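Side-chain contacts in alkaline phosphatase (Thermus thermophilus, PDB 7KWD), which probably removes phosphate groups from its substrates as a homodimeric hydrolase that uses zinc and magnesium ions: residues A[215-220]-A[255-260]; A[175-180]-A[203-208]; A[354-359]-A[363-368]. All blocks are in the same frame, centred on the assembly; numbering follows the deposited sequence.

Interaction 1: residues A[215-220]-A[255-260]; sequences VRSNAT and LPRLAA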
loop_
_atom_site.group_PDB
_atom_site.type_symbol
_atom_site.label_atom_id
_atom_site.label_comp_id
_atom_site.label_asym_id
_atom_site.label_seq_id
_atom_site.Cartn_x
_atom_site.Cartn_y
_atom_site.Cartn_z
ATOM N N VAL A 215 16.128 21.274 -26.431
ATOM C CA VAL A 215 15.080 21.284 -27.442
ATOM C C VAL A 215 15.632 21.750 -28.781
ATOM O O VAL A 215 15.206 21.238 -29.833
ATOM C CB VAL A 215 13.891 22.131 -26.951
ATOM C CG1 VAL A 215 14.237 23.633 -26.874
ATOM C CG2 VAL A 215 12.720 21.903 -27.851
ATOM N N ARG A 216 16.607 22.658 -28.752
ATOM C CA ARG A 216 17.234 23.159 -29.970
ATOM C C ARG A 216 18.075 22.094 -30.654
ATOM O O ARG A 216 18.316 22.166 -31.863
ATOM C CB ARG A 216 18.162 24.348 -29.662
ATOM C CG ARG A 216 17.500 25.717 -29.442
ATOM C CD ARG A 216 18.389 26.678 -28.565
ATOM N NE ARG A 216 19.823 26.324 -28.601
ATOM C CZ ARG A 216 20.762 26.743 -27.735
ATOM N NH1 ARG A 216 20.445 27.556 -26.719
ATOM N NH2 ARG A 216 22.030 26.336 -27.889
ATOM N N SER A 217 18.560 21.114 -29.904
ATOM C CA SER A 217 19.559 20.218 -30.465
ATOM C C SER A 217 18.993 19.438 -31.641
ATOM O O SER A 217 17.860 18.958 -31.601
ATOM C CB SER A 217 20.060 19.227 -29.418
ATOM O OG SER A 217 21.058 18.402 -29.998
ATOM N N ASN A 218 19.802 19.289 -32.676
ATOM C CA ASN A 218 19.498 18.376 -33.769
ATOM C C ASN A 218 20.533 17.262 -33.869
ATOM O O ASN A 218 20.645 16.600 -34.914
ATOM C CB ASN A 218 19.372 19.155 -35.074
ATOM C CG ASN A 218 18.007 19.806 -35.207
ATOM O OD1 ASN A 218 17.898 20.981 -35.540
ATOM N ND2 ASN A 218 16.955 19.049 -34.894
ATOM N N ALA A 219 21.302 17.062 -32.805
ATOM C CA ALA A 219 22.211 15.932 -32.735
ATOM C C ALA A 219 21.384 14.659 -32.661
ATOM O O ALA A 219 20.325 14.624 -32.032
ATOM C CB ALA A 219 23.135 16.051 -31.523
ATOM N N THR A 220 21.861 13.632 -33.338
ATOM C CA THR A 220 21.197 12.331 -33.342
ATOM C C THR A 220 21.343 11.620 -32.003
ATOM O O THR A 220 20.358 11.120 -31.449
ATOM C CB THR A 220 21.797 11.511 -34.482
ATOM O OG1 THR A 220 21.376 12.088 -35.728
ATOM C CG2 THR A 220 21.373 10.066 -34.437
ATOM N N LEU A 255 12.481 10.352 -27.354
ATOM C CA LEU A 255 11.617 9.393 -28.031
ATOM C C LEU A 255 11.771 9.457 -29.536
ATOM O O LEU A 255 12.017 8.412 -30.157
ATOM C CB LEU A 255 10.180 9.655 -27.586
ATOM C CG LEU A 255 9.118 8.583 -27.729
ATOM C CD1 LEU A 255 9.528 7.251 -27.169
ATOM C CD2 LEU A 255 7.870 9.140 -26.995
ATOM N N PRO A 256 11.666 10.613 -30.183
ATOM C CA PRO A 256 11.855 10.637 -31.640
ATOM C C PRO A 256 13.219 10.157 -32.095
ATOM O O PRO A 256 13.304 9.570 -33.179
ATOM C CB PRO A 256 11.623 12.110 -32.013
ATOM C CG PRO A 256 11.677 12.889 -30.717
ATOM C CD PRO A 256 11.375 11.937 -29.595
ATOM N N ARG A 257 14.290 10.367 -31.312
ATOM C CA ARG A 257 15.604 9.879 -31.722
ATOM C C ARG A 257 15.658 8.362 -31.677
ATOM O O ARG A 257 16.148 7.717 -32.605
ATOM C CB ARG A 257 16.688 10.450 -30.815
ATOM C CG ARG A 257 16.826 11.953 -30.944
ATOM C CD ARG A 257 17.785 12.533 -29.896
ATOM N NE ARG A 257 18.322 13.831 -30.310
ATOM C CZ ARG A 257 17.691 14.992 -30.161
ATOM N NH1 ARG A 257 16.487 15.059 -29.614
ATOM N NH2 ARG A 257 18.267 16.104 -30.579
ATOM N N LEU A 258 15.160 7.771 -30.604
ATOM C CA LEU A 258 15.174 6.316 -30.512
ATOM C C LEU A 258 14.271 5.714 -31.572
ATOM O O LEU A 258 14.625 4.712 -32.199
ATOM C CB LEU A 258 14.759 5.889 -29.101
ATOM C CG LEU A 258 15.642 6.477 -27.998
ATOM C CD1 LEU A 258 15.074 6.261 -26.609
ATOM C CD2 LEU A 258 17.015 5.817 -28.125
ATOM N N ALA A 259 13.122 6.354 -31.827
ATOM C CA ALA A 259 12.164 5.796 -32.775
ATOM C C ALA A 259 12.685 5.801 -34.201
ATOM O O ALA A 259 12.194 5.022 -35.020
ATOM C CB ALA A 259 10.842 6.575 -32.713
ATOM N N ALA A 260 13.649 6.666 -34.516
ATOM C CA ALA A 260 14.162 6.761 -35.880
ATOM C C ALA A 260 15.065 5.600 -36.251
ATOM O O ALA A 260 15.307 5.377 -37.436
ATOM C CB ALA A 260 14.949 8.055 -36.036
HETATM O O HOH W 1 15.548 17.937 -29.017
#
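T220 and R257 have the nearest CA atoms, 6.3 Å apart, where the loop that leaves helix 211-216 passes the last turns of helix 247-259. The contact rests almost wholly on the R257 side chain. Its chain is extended from CG to NE (chi2 172°), which carries the guanidinium across to the loop backbone. There it meets A219 side-on. NE lies 2.8 Å from A219 O and NH2 lies 2.9 Å from the same oxygen. One carbonyl thus takes two donors, both close to the guanidinium plane. NE approaches nearly in line with the C=O bond, at 162°. NH2 also makes a weak bond of 3.1 Å to S217 O. Closer to the helix, R257 CD lies 3.3 Å from T220 O. NH1 turns to its own helix, where it bonds to A253 O, and it also donates to a water. These bonds fix the rotation of the guanidinium. The loop is shaped from within as well: S217 OG, turned away from its own N (chi1 -178°), accepts from A219 N at 3.1 Å. With an alanine here in place of R257, A219 O is likely to lose both of its side-chain donors and the loop to become freer to shift. S217 and R257 both touch L222 of strand 222-225, while L255 and L258 of the helix pack on strand 265-271. The arrangement is an arginine binding loop carbonyls beside an ST turn, at the surface of the alkaline phosphatase fold.

Interaction 2: residues A[175-180]-A[203-208]; sequences EVYLGG and KGYGVV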
loop_
_atom_site.group_PDB
_atom_site.type_symbol
_atom_site.label_atom_id
_atom_site.label_comp_id
_atom_site.label_asym_id
_atom_site.label_seq_id
_atom_site.Cartn_x
_atom_site.Cartn_y
_atom_site.Cartn_z
ATOM N N GLU A 175 22.367 5.453 -27.143
ATOM C CA GLU A 175 22.092 6.539 -28.069
ATOM C C GLU A 175 21.630 7.797 -27.357
ATOM O O GLU A 175 21.865 8.908 -27.857
ATOM C CB GLU A 175 21.059 6.088 -29.108
ATOM C CG GLU A 175 21.650 5.268 -30.278
ATOM C CD GLU A 175 21.969 3.783 -29.944
ATOM O OE1 GLU A 175 21.805 3.315 -28.767
ATOM O OE2 GLU A 175 22.402 3.074 -30.887
ATOM N N VAL A 176 20.973 7.657 -26.213
ATOM C CA VAL A 176 20.448 8.792 -25.463
ATOM C C VAL A 176 20.688 8.578 -23.967
ATOM O O VAL A 176 20.276 7.564 -23.404
ATOM C CB VAL A 176 18.930 9.012 -25.687
ATOM C CG1 VAL A 176 18.408 10.141 -24.777
ATOM C CG2 VAL A 176 18.619 9.299 -27.142
ATOM N N TYR A 177 21.267 9.582 -23.315
ATOM C CA TYR A 177 21.423 9.650 -21.870
ATOM C C TYR A 177 20.960 11.032 -21.427
ATOM O O TYR A 177 21.572 12.030 -21.813
ATOM C CB TYR A 177 22.884 9.494 -21.444
ATOM C CG TYR A 177 23.584 8.194 -21.711
ATOM C CD1 TYR A 177 23.322 7.070 -20.933
ATOM C CD2 TYR A 177 24.574 8.112 -22.674
ATOM C CE1 TYR A 177 24.009 5.888 -21.141
ATOM C CE2 TYR A 177 25.249 6.932 -22.908
ATOM C CZ TYR A 177 24.974 5.825 -22.132
ATOM O OH TYR A 177 25.650 4.654 -22.347
ATOM N N LEU A 178 19.931 11.098 -20.584
ATOM C CA LEU A 178 19.394 12.368 -20.120
ATOM C C LEU A 178 19.077 12.281 -18.644
ATOM O O LEU A 178 18.390 11.355 -18.211
ATOM C CB LEU A 178 18.123 12.754 -20.864
ATOM C CG LEU A 178 18.217 12.982 -22.354
ATOM C CD1 LEU A 178 16.833 13.094 -22.931
ATOM C CD2 LEU A 178 19.055 14.224 -22.671
ATOM N N GLY A 179 19.557 13.256 -17.885
ATOM C CA GLY A 179 19.285 13.311 -16.457
ATOM C C GLY A 179 20.170 14.345 -15.780
ATOM O O GLY A 179 20.623 15.303 -16.418
ATOM N N GLY A 180 20.376 14.138 -14.472
ATOM C CA GLY A 180 21.255 14.966 -13.674
ATOM C C GLY A 180 22.684 14.438 -13.626
ATOM O O GLY A 180 23.063 13.511 -14.339
ATOM N N LYS A 203 32.972 11.039 -29.499
ATOM C CA LYS A 203 32.245 9.888 -30.019
ATOM C C LYS A 203 30.945 10.295 -30.708
ATOM O O LYS A 203 30.164 9.431 -31.098
ATOM C CB LYS A 203 32.007 8.904 -28.875
ATOM C CG LYS A 203 33.313 8.176 -28.477
ATOM C CD LYS A 203 33.136 6.681 -28.202
ATOM C CE LYS A 203 34.185 5.834 -28.954
ATOM N NZ LYS A 203 33.926 5.788 -30.442
ATOM N N GLY A 204 30.724 11.589 -30.913
ATOM C CA GLY A 204 29.638 12.041 -31.744
ATOM C C GLY A 204 28.399 12.475 -31.005
ATOM O O GLY A 204 27.437 12.892 -31.654
ATOM N N TYR A 205 28.405 12.439 -29.676
ATOM C CA TYR A 205 27.256 12.910 -28.926
ATOM C C TYR A 205 27.128 14.421 -28.990
ATOM O O TYR A 205 28.117 15.147 -28.862
ATOM C CB TYR A 205 27.361 12.512 -27.454
ATOM C CG TYR A 205 27.180 11.058 -27.154
ATOM C CD1 TYR A 205 28.237 10.179 -27.268
ATOM C CD2 TYR A 205 25.960 10.568 -26.693
ATOM C CE1 TYR A 205 28.086 8.828 -26.957
ATOM C CE2 TYR A 205 25.803 9.232 -26.368
ATOM C CZ TYR A 205 26.876 8.363 -26.517
ATOM O OH TYR A 205 26.724 7.022 -26.225
ATOM N N GLY A 206 25.892 14.887 -29.164
ATOM C CA GLY A 206 25.547 16.252 -28.839
ATOM C C GLY A 206 25.405 16.371 -27.338
ATOM O O GLY A 206 24.744 15.545 -26.697
ATOM N N VAL A 207 26.070 17.368 -26.763
ATOM C CA VAL A 207 26.077 17.579 -25.325
ATOM C C VAL A 207 25.211 18.788 -25.040
ATOM O O VAL A 207 25.447 19.870 -25.594
ATOM C CB VAL A 207 27.500 17.791 -24.797
ATOM C CG1 VAL A 207 27.475 17.968 -23.311
ATOM C CG2 VAL A 207 28.374 16.613 -25.157
ATOM N N VAL A 208 24.224 18.612 -24.171
ATOM C CA VAL A 208 23.280 19.665 -23.833
ATOM C C VAL A 208 23.205 19.763 -22.323
ATOM O O VAL A 208 23.296 18.761 -21.613
ATOM C CB VAL A 208 21.864 19.426 -24.425
ATOM C CG1 VAL A 208 21.859 19.745 -25.940
ATOM C CG2 VAL A 208 21.400 18.002 -24.125
#
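Y177 and Y205 meet beside the parallel strands of the alkaline phosphatase fold. Y177 lies in strand 176-178 and Y205 comes just ahead of strand 206-208. Both of these strands pair with strand 222-225, which runs between them, so no backbone bond joins the two segments. The nearest CA atoms, those of E175 and Y205, are 8.2 Å apart. G204, with positive phi, completes the Schellman motif that ends helix 196-202 and leads the chain into Y205. The CB of each tyrosine is directed toward the other segment. Y205 holds CG beside its backbone N (chi1 -71°), and its ring reaches Y177 with the CE2 side and the hydroxyl. Y205 OH sits at the edge of the Y177 ring, 3.6 Å from Y177 CE2. Y205 CE2 lies 4.1 Å from Y177 CD2. The two side chains cross at a slant and do not stack. Other groups hold each ring: Y169 stacks on Y177, while R221 makes a cation-pi contact with Y205 and F200 meets Y205 edge-to-face. The hydroxyls share one residue, since Y205 OH bonds to A174 O and Y177 OH to A174 N. The contact itself is therefore van der Waals packing of buried rings. Their polar ends are satisfied by the A174 backbone, which ties both rings to the chain just before strand 176-178.

Interaction 3: residues A[354-359]-A[363-368]; sequences RVLGQA and SQVKEA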
loop_
_atom_site.group_PDB
_atom_site.type_symbol
_atom_site.label_atom_id
_atom_site.label_comp_id
_atom_site.label_asym_id
_atom_site.label_seq_id
_atom_site.Cartn_x
_atom_site.Cartn_y
_atom_site.Cartn_z
ATOM N N ARG A 354 17.816 24.294 1.292
ATOM C CA ARG A 354 18.803 25.059 0.542
ATOM C C ARG A 354 18.667 26.546 0.850
ATOM O O ARG A 354 19.649 27.220 1.162
ATOM C CB ARG A 354 18.610 24.739 -0.933
ATOM C CG ARG A 354 19.681 25.131 -1.880
ATOM C CD ARG A 354 19.240 24.683 -3.277
ATOM N NE ARG A 354 19.234 23.221 -3.411
ATOM C CZ ARG A 354 18.312 22.491 -4.058
ATOM N NH1 ARG A 354 17.244 23.053 -4.660
ATOM N NH2 ARG A 354 18.472 21.168 -4.100
ATOM N N VAL A 355 17.437 27.054 0.834
ATOM C CA VAL A 355 17.172 28.463 1.102
ATOM C C VAL A 355 17.614 28.848 2.507
ATOM O O VAL A 355 18.152 29.938 2.738
ATOM C CB VAL A 355 15.667 28.753 0.920
ATOM C CG1 VAL A 355 15.286 29.951 1.773
ATOM C CG2 VAL A 355 15.316 28.940 -0.515
ATOM N N LEU A 356 17.327 27.981 3.472
ATOM C CA LEU A 356 17.581 28.263 4.874
ATOM C C LEU A 356 19.065 28.258 5.220
ATOM O O LEU A 356 19.477 28.910 6.190
ATOM C CB LEU A 356 16.862 27.223 5.715
ATOM C CG LEU A 356 15.350 27.392 5.830
ATOM C CD1 LEU A 356 14.776 26.172 6.538
ATOM C CD2 LEU A 356 15.002 28.684 6.573
ATOM N N GLY A 357 19.869 27.507 4.483
ATOM C CA GLY A 357 21.274 27.478 4.781
ATOM C C GLY A 357 21.549 26.810 6.114
ATOM O O GLY A 357 20.659 26.298 6.792
ATOM N N GLN A 358 22.824 26.870 6.502
ATOM C CA GLN A 358 23.357 26.019 7.560
ATOM C C GLN A 358 23.121 26.544 8.971
ATOM O O GLN A 358 23.291 25.788 9.937
ATOM C CB GLN A 358 24.855 25.814 7.324
ATOM C CG GLN A 358 25.210 24.431 6.791
ATOM C CD GLN A 358 26.696 24.131 6.900
ATOM O OE1 GLN A 358 27.317 24.357 7.946
ATOM N NE2 GLN A 358 27.274 23.621 5.817
ATOM N N ALA A 359 22.713 27.794 9.135
ATOM C CA ALA A 359 22.456 28.349 10.465
ATOM C C ALA A 359 21.246 29.265 10.386
ATOM O O ALA A 359 21.340 30.475 10.594
ATOM C CB ALA A 359 23.685 29.089 10.990
ATOM N N SER A 363 12.887 32.267 13.211
ATOM C CA SER A 363 12.021 33.159 12.465
ATOM C C SER A 363 12.142 32.910 10.968
ATOM O O SER A 363 11.181 33.124 10.226
ATOM C CB SER A 363 12.374 34.600 12.808
ATOM O OG SER A 363 13.422 35.071 11.989
ATOM N N GLN A 364 13.313 32.479 10.499
ATOM C CA GLN A 364 13.493 32.241 9.069
ATOM C C GLN A 364 12.830 30.933 8.649
ATOM O O GLN A 364 12.179 30.875 7.600
ATOM C CB GLN A 364 14.984 32.233 8.723
ATOM C CG GLN A 364 15.703 33.513 9.167
ATOM C CD GLN A 364 17.198 33.442 8.993
ATOM O OE1 GLN A 364 17.880 32.646 9.654
ATOM N NE2 GLN A 364 17.721 34.270 8.096
ATOM N N VAL A 365 12.995 29.885 9.464
ATOM C CA VAL A 365 12.244 28.641 9.307
ATOM C C VAL A 365 10.757 28.941 9.172
ATOM O O VAL A 365 10.102 28.574 8.183
ATOM C CB VAL A 365 12.520 27.710 10.502
ATOM C CG1 VAL A 365 11.480 26.564 10.593
ATOM C CG2 VAL A 365 13.965 27.189 10.424
ATOM N N LYS A 366 10.208 29.622 10.177
ATOM C CA LYS A 366 8.788 29.941 10.189
ATOM C C LYS A 366 8.370 30.618 8.894
ATOM O O LYS A 366 7.320 30.294 8.322
ATOM C CB LYS A 366 8.490 30.805 11.420
ATOM C CG LYS A 366 7.041 31.151 11.634
ATOM C CD LYS A 366 6.766 31.757 13.042
ATOM C CE LYS A 366 7.615 31.130 14.148
ATOM N NZ LYS A 366 7.033 31.275 15.510
ATOM N N GLU A 367 9.195 31.524 8.386
ATOM C CA GLU A 367 8.833 32.186 7.143
ATOM C C GLU A 367 8.900 31.219 5.972
ATOM O O GLU A 367 8.063 31.287 5.060
ATOM C CB GLU A 367 9.736 33.394 6.904
ATOM C CG GLU A 367 9.597 34.042 5.538
ATOM C CD GLU A 367 8.185 34.483 5.191
ATOM O OE1 GLU A 367 7.290 34.476 6.078
ATOM O OE2 GLU A 367 7.982 34.838 4.010
ATOM N N ALA A 368 9.886 30.311 5.974
ATOM C CA ALA A 368 10.014 29.347 4.880
ATOM C C ALA A 368 8.795 28.429 4.809
ATOM O O ALA A 368 8.223 28.221 3.732
ATOM C CB ALA A 368 11.294 28.532 5.047
#
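L356 meets Q364, V365 and A368, reaching from the last turn of helix 349-356 to the first turns of helix 362-373. The nearest CA atoms, those of L356 and V365, are 6.9 Å apart. L356 CB leaves the backbone pointing neither at the second helix nor away from it. CB and CG act as a stem and make no close contact with residues 363-368. With CG beside the backbone N (chi1 -75°), the two methyls at the tip make the contact. CD1 lies 4.1 Å from V365 CG2, and these two side chains cross at about a right angle. CD2 sits on the helix backbone, 3.7 Å from Q364 O and equally far from V365 N. The same methyl is 4.0 Å from A368 CB and 4.1 Å from Q364 CB. Q364 O already accepts from A368 N, so the methyl covers an oxygen that has its helical bond. Q364 sends its polar end elsewhere, with OE1 bonded to E361 N. G357, the first residue beyond helix 349-356, has positive phi and starts the short connection. V365 also packs on A382, V385 and V386 of helix 379-391. No hydrogen bond or salt bridge crosses between the two segments. The contact between them is almost all dispersion and apolar burial, centred on the two L356 methyls, so its strength should come from close fit rather than from directed bonds.

Interactions 1 and 2 are neighbours, with centres 10 Å apart, and they touch. A219 CB packs on G206 CA at 3.6 Å, and S217 CB lies 3.9 Å from V208 CG1. L258 CD2 reaches V176 CG2 at 4.0 Å. Strand 206-208 also runs on into helix 211-216, so the chain itself links the two. Interaction 3 stands apart: its centre is 42 Å from that of interaction 1 and 36 Å from that of interaction 2. Interactions 1 and 3 lie away from the metal sites. Interaction 2 is closer, with the Y177 side chain about 12 Å from that of E270, a magnesium ligand, but it does not enter the site.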